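Local coordinates for putative cytoplasmic protein (Salmonella typhimurium LT2, PDB 2Q02) that binds zinc in a xylose isomerase-like TIM barrel and may be an isomerase, though its function is unknown, at residues N12-S20 with P246-E256. Numbering follows the deposited sequence.
Sequences NRKIAPGLS and PFSSQLASWSE
Lys14 passes the carbonyl oxygen of Pro246 and crosses the side chain of Phe247 at about a right angle. Lys14 CB lies 3.2 Å from Pro246 O. Lys14 CG, anti to the backbone N (chi1 -155°), sits over one face of the phenyl ring, 4.3 Å from the centroid of Phe247, and makes a CH-pi contact. A bend at chi2 keeps the chain on the ring: Lys14 CD is 3.8 Å from Phe247 CE1, and Lys14 CE is 3.6 Å from Phe247 CD1. The terminal NZ makes a long, weak ion pair with Asp41.

Beside it, Ile15 CG1 packs 3.6 Å from Pro246 CG and also touches Leu251 CD2 and the Trp254 ring. Leu19 CD2 lies against CG and OE2 of Glu256, whose OE1 forms a salt bridge with Arg30. A water donates to Ile15 O at 3.2 Å and to Leu251 O at 2.9 Å.

The segments lie in the loops that follow the first and last strands of the barrel, 9-12 and 242-244, so the contact lies where the barrel closes. Its Phe247 end is near the zinc site. With no direct hydrogen bond between the segments, the join relies on apolar packing, aliphatic carbons set against oxygens, and one bridging water.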
ATOM      1  N   ASN A  12      -6.268   2.506  -4.745  1.00 46.19           N
ATOM      2  CA  ASN A  12      -6.224   2.917  -3.357  1.00 46.11           C
ATOM      3  C   ASN A  12      -7.111   4.179  -3.159  1.00 46.06           C
ATOM      4  O   ASN A  12      -7.094   5.120  -3.980  1.00 45.10           O
ATOM      5  CB  ASN A  12      -4.762   3.155  -2.934  1.00 45.89           C
ATOM      6  CG  ASN A  12      -4.599   3.308  -1.435  1.00 43.97           C
ATOM      7  OD1 ASN A  12      -5.216   4.185  -0.836  1.00 42.64           O
ATOM      8  ND2 ASN A  12      -3.749   2.468  -0.825  1.00 41.68           N
ATOM      9  N   ARG A  13      -7.874   4.193  -2.062  1.00 45.52           N
ATOM     10  CA  ARG A  13      -8.803   5.289  -1.796  1.00 45.99           C
ATOM     11  C   ARG A  13      -8.146   6.654  -1.540  1.00 46.32           C
ATOM     12  O   ARG A  13      -8.845   7.667  -1.559  1.00 45.90           O
ATOM     13  CB  ARG A  13      -9.747   4.954  -0.638  1.00 45.93           C
ATOM     14  CG  ARG A  13     -10.938   5.893  -0.566  1.00 45.25           C
ATOM     15  CD  ARG A  13     -11.829   5.663   0.649  1.00 47.71           C
ATOM     16  NE  ARG A  13     -12.949   6.624   0.676  1.00 47.14           N
ATOM     17  CZ  ARG A  13     -13.561   7.057   1.775  1.00 45.19           C
ATOM     18  NH1 ARG A  13     -13.191   6.620   2.970  1.00 46.97           N
ATOM     19  NH2 ARG A  13     -14.554   7.930   1.679  1.00 43.82           N
ATOM     20  N   LYS A  14      -6.825   6.698  -1.307  1.00 46.55           N
ATOM     21  CA  LYS A  14      -6.139   7.991  -1.119  1.00 46.21           C
ATOM     22  C   LYS A  14      -6.239   8.908  -2.338  1.00 45.78           C
ATOM     23  O   LYS A  14      -6.086  10.116  -2.200  1.00 45.62           O
ATOM     24  CB  LYS A  14      -4.662   7.807  -0.745  1.00 47.33           C
ATOM     25  CG  LYS A  14      -4.058   9.000   0.050  1.00 47.18           C
ATOM     26  CD  LYS A  14      -4.319   8.878   1.548  1.00 48.07           C
ATOM     27  CE  LYS A  14      -3.978  10.161   2.301  1.00 53.42           C
ATOM     28  NZ  LYS A  14      -4.907  10.501   3.454  1.00 53.86           N
ATOM     29  N   ILE A  15      -6.483   8.328  -3.521  1.00 45.94           N
ATOM     30  CA  ILE A  15      -6.634   9.092  -4.774  1.00 45.79           C
ATOM     31  C   ILE A  15      -7.917   9.945  -4.815  1.00 45.83           C
ATOM     32  O   ILE A  15      -8.016  10.889  -5.593  1.00 46.38           O
ATOM     33  CB  ILE A  15      -6.567   8.138  -6.017  1.00 45.07           C
ATOM     34  CG1 ILE A  15      -6.232   8.894  -7.295  1.00 42.58           C
ATOM     35  CG2 ILE A  15      -7.854   7.330  -6.194  1.00 47.68           C
ATOM     36  CD1 ILE A  15      -5.825   7.977  -8.438  1.00 43.89           C
ATOM     37  N   ALA A  16      -8.882   9.627  -3.958  1.00 46.00           N
ATOM     38  CA  ALA A  16     -10.194  10.261  -4.003  1.00 45.47           C
ATOM     39  C   ALA A  16     -10.659  10.759  -2.639  1.00 45.33           C
ATOM     40  O   ALA A  16     -11.689  10.287  -2.126  1.00 45.66           O
ATOM     41  CB  ALA A  16     -11.216   9.283  -4.574  1.00 47.15           C
ATOM     42  N   PRO A  17      -9.938  11.742  -2.065  1.00 45.40           N
ATOM     43  CA  PRO A  17     -10.272  12.253  -0.726  1.00 45.91           C
ATOM     44  C   PRO A  17     -11.675  12.881  -0.634  1.00 46.14           C
ATOM     45  O   PRO A  17     -12.284  12.868   0.439  1.00 46.86           O
ATOM     46  CB  PRO A  17      -9.199  13.321  -0.473  1.00 45.90           C
ATOM     47  CG  PRO A  17      -8.762  13.750  -1.838  1.00 44.39           C
ATOM     48  CD  PRO A  17      -8.790  12.458  -2.643  1.00 45.46           C
ATOM     49  N   GLY A  18     -12.182  13.411  -1.746  1.00 46.18           N
ATOM     50  CA  GLY A  18     -13.460  14.102  -1.748  1.00 45.77           C
ATOM     51  C   GLY A  18     -14.677  13.226  -1.982  1.00 45.80           C
ATOM     52  O   GLY A  18     -15.797  13.691  -1.856  1.00 45.63           O
ATOM     53  N   LEU A  19     -14.475  11.960  -2.320  1.00 46.05           N
ATOM     54  CA  LEU A  19     -15.586  11.066  -2.670  1.00 45.49           C
ATOM     55  C   LEU A  19     -16.033  10.183  -1.516  1.00 45.74           C
ATOM     56  O   LEU A  19     -15.196   9.579  -0.818  1.00 45.68           O
ATOM     57  CB  LEU A  19     -15.179  10.144  -3.824  1.00 44.92           C
ATOM     58  CG  LEU A  19     -14.904  10.847  -5.152  1.00 45.67           C
ATOM     59  CD1 LEU A  19     -14.462   9.830  -6.199  1.00 47.91           C
ATOM     60  CD2 LEU A  19     -16.146  11.623  -5.608  1.00 46.04           C
ATOM     61  N   SER A  20     -17.351  10.069  -1.348  1.00 45.43           N
ATOM     62  CA  SER A  20     -17.904   9.103  -0.417  1.00 45.44           C
ATOM     63  C   SER A  20     -17.520   7.707  -0.881  1.00 45.81           C
ATOM     64  O   SER A  20     -17.105   7.514  -2.021  1.00 45.68           O
ATOM     65  CB  SER A  20     -19.421   9.192  -0.367  1.00 45.36           C
ATOM     66  OG  SER A  20     -19.989   8.474  -1.449  1.00 44.19           O
ATOM     67  N   PRO A 246      -1.391   7.537  -4.755  1.00 45.57           N
ATOM     68  CA  PRO A 246      -0.939   8.907  -4.588  1.00 46.70           C
ATOM     69  C   PRO A 246      -1.350   9.522  -3.228  1.00 47.53           C
ATOM     70  O   PRO A 246      -2.312   9.058  -2.605  1.00 46.75           O
ATOM     71  CB  PRO A 246      -1.631   9.621  -5.744  1.00 45.59           C
ATOM     72  CG  PRO A 246      -2.872   8.884  -5.922  1.00 45.08           C
ATOM     73  CD  PRO A 246      -2.521   7.451  -5.692  1.00 46.15           C
ATOM     74  N   PHE A 247      -0.614  10.552  -2.786  1.00 48.94           N
ATOM     75  CA  PHE A 247      -0.854  11.241  -1.486  1.00 48.47           C
ATOM     76  C   PHE A 247      -1.015  12.776  -1.553  1.00 47.65           C
ATOM     77  O   PHE A 247      -1.499  13.394  -0.596  1.00 46.65           O
ATOM     78  CB  PHE A 247       0.319  10.980  -0.544  1.00 48.80           C
ATOM     79  CG  PHE A 247       0.200   9.742   0.245  1.00 49.20           C
ATOM     80  CD1 PHE A 247      -0.463   9.750   1.463  1.00 53.16           C
ATOM     81  CD2 PHE A 247       0.789   8.564  -0.205  1.00 52.48           C
ATOM     82  CE1 PHE A 247      -0.577   8.591   2.218  1.00 51.29           C
ATOM     83  CE2 PHE A 247       0.701   7.400   0.543  1.00 51.25           C
ATOM     84  CZ  PHE A 247       0.013   7.413   1.764  1.00 54.68           C
ATOM     85  N   SER A 248      -0.571  13.387  -2.644  1.00 47.38           N
ATOM     86  CA  SER A 248      -0.528  14.852  -2.735  1.00 47.99           C
ATOM     87  C   SER A 248      -1.852  15.550  -2.421  1.00 47.69           C
ATOM     88  O   SER A 248      -2.925  15.027  -2.699  1.00 50.50           O
ATOM     89  CB  SER A 248      -0.087  15.265  -4.143  1.00 47.35           C
ATOM     90  OG  SER A 248      -0.265  16.650  -4.326  1.00 43.43           O
ATOM     91  N   SER A 249      -1.767  16.751  -1.872  1.00 47.67           N
ATOM     92  CA  SER A 249      -2.941  17.600  -1.661  0.50 47.09           C
ATOM     93  C   SER A 249      -3.503  18.111  -2.985  1.00 48.23           C
ATOM     94  O   SER A 249      -4.634  18.582  -3.041  1.00 49.65           O
ATOM     95  CB  SER A 249      -2.596  18.788  -0.757  0.50 46.19           C
ATOM     96  OG  SER A 249      -1.681  19.668  -1.389  0.50 38.82           O
ATOM     97  N   GLN A 250      -2.702  18.045  -4.049  1.00 50.00           N
ATOM     98  CA  GLN A 250      -3.192  18.372  -5.405  1.00 50.88           C
ATOM     99  C   GLN A 250      -4.394  17.475  -5.778  1.00 49.51           C
ATOM    100  O   GLN A 250      -5.222  17.846  -6.601  1.00 49.21           O
ATOM    101  CB  GLN A 250      -2.101  18.139  -6.466  1.00 51.64           C
ATOM    102  CG  GLN A 250      -0.922  19.140  -6.543  1.00 51.76           C
ATOM    103  CD  GLN A 250       0.138  18.675  -7.578  1.00 54.05           C
ATOM    104  OE1 GLN A 250      -0.153  18.533  -8.783  1.00 53.98           O
ATOM    105  NE2 GLN A 250       1.356  18.401  -7.098  1.00 51.36           N
ATOM    106  N   LEU A 251      -4.452  16.281  -5.193  1.00 48.82           N
ATOM    107  CA  LEU A 251      -5.543  15.339  -5.445  1.00 49.16           C
ATOM    108  C   LEU A 251      -6.921  15.905  -5.115  1.00 48.58           C
ATOM    109  O   LEU A 251      -7.876  15.669  -5.865  1.00 48.41           O
ATOM    110  CB  LEU A 251      -5.351  14.052  -4.638  1.00 48.68           C
ATOM    111  CG  LEU A 251      -4.170  13.163  -5.023  1.00 50.58           C
ATOM    112  CD1 LEU A 251      -3.954  12.121  -3.933  1.00 53.99           C
ATOM    113  CD2 LEU A 251      -4.377  12.478  -6.359  1.00 49.64           C
ATOM    114  N   ALA A 252      -7.025  16.623  -3.996  1.00 47.27           N
ATOM    115  CA  ALA A 252      -8.308  17.191  -3.548  1.00 47.86           C
ATOM    116  C   ALA A 252      -8.983  18.086  -4.581  1.00 47.26           C
ATOM    117  O   ALA A 252     -10.189  18.255  -4.549  1.00 46.20           O
ATOM    118  CB  ALA A 252      -8.123  17.967  -2.253  1.00 49.01           C
ATOM    119  N   SER A 253      -8.203  18.664  -5.489  1.00 48.40           N
ATOM    120  CA  SER A 253      -8.733  19.561  -6.519  1.00 49.37           C
ATOM    121  C   SER A 253      -9.250  18.842  -7.783  1.00 49.30           C
ATOM    122  O   SER A 253      -9.735  19.495  -8.718  1.00 49.23           O
ATOM    123  CB  SER A 253      -7.656  20.583  -6.914  1.00 50.10           C
ATOM    124  OG  SER A 253      -6.508  19.943  -7.468  1.00 52.48           O
ATOM    125  N   TRP A 254      -9.144  17.513  -7.804  1.00 48.98           N
ATOM    126  CA  TRP A 254      -9.523  16.690  -8.972  1.00 48.83           C
ATOM    127  C   TRP A 254     -11.016  16.317  -8.997  1.00 47.55           C
ATOM    128  O   TRP A 254     -11.543  15.781  -8.017  1.00 46.11           O
ATOM    129  CB  TRP A 254      -8.720  15.375  -8.967  1.00 49.48           C
ATOM    130  CG  TRP A 254      -7.224  15.495  -9.171  1.00 48.55           C
ATOM    131  CD1 TRP A 254      -6.483  16.631  -9.211  1.00 49.50           C
ATOM    132  CD2 TRP A 254      -6.307  14.413  -9.349  1.00 49.68           C
ATOM    133  NE1 TRP A 254      -5.159  16.328  -9.418  1.00 48.86           N
ATOM    134  CE2 TRP A 254      -5.027  14.972  -9.505  1.00 47.96           C
ATOM    135  CE3 TRP A 254      -6.448  13.020  -9.399  1.00 51.30           C
ATOM    136  CZ2 TRP A 254      -3.891  14.193  -9.705  1.00 51.67           C
ATOM    137  CZ3 TRP A 254      -5.319  12.245  -9.589  1.00 50.05           C
ATOM    138  CH2 TRP A 254      -4.055  12.834  -9.744  1.00 49.05           C
ATOM    139  N   SER A 255     -11.683  16.558 -10.126  1.00 46.74           N
ATOM    140  CA  SER A 255     -13.036  16.029 -10.332  1.00 45.80           C
ATOM    141  C   SER A 255     -13.006  14.509 -10.566  1.00 46.35           C
ATOM    142  O   SER A 255     -11.935  13.918 -10.762  1.00 46.48           O
ATOM    143  CB  SER A 255     -13.705  16.723 -11.512  1.00 45.55           C
ATOM    144  OG  SER A 255     -13.111  16.323 -12.731  1.00 46.19           O
ATOM    145  N   GLU A 256     -14.182  13.880 -10.536  1.00 45.79           N
ATOM    146  CA  GLU A 256     -14.295  12.443 -10.780  1.00 46.77           C
ATOM    147  C   GLU A 256     -13.807  12.069 -12.177  1.00 47.17           C
ATOM    148  O   GLU A 256     -13.320  10.950 -12.397  1.00 46.15           O
ATOM    149  CB  GLU A 256     -15.740  11.971 -10.646  1.00 47.18           C
ATOM    150  CG  GLU A 256     -16.251  11.846  -9.229  1.00 48.13           C
ATOM    151  CD  GLU A 256     -17.575  11.090  -9.167  1.00 48.75           C
ATOM    152  OE1 GLU A 256     -17.741  10.149  -9.967  1.00 50.68           O
ATOM    153  OE2 GLU A 256     -18.447  11.434  -8.332  1.00 53.08           O
TER
HETATM  154  O   HOH W   1      -9.828  13.480  -5.941  1.00 35.16           O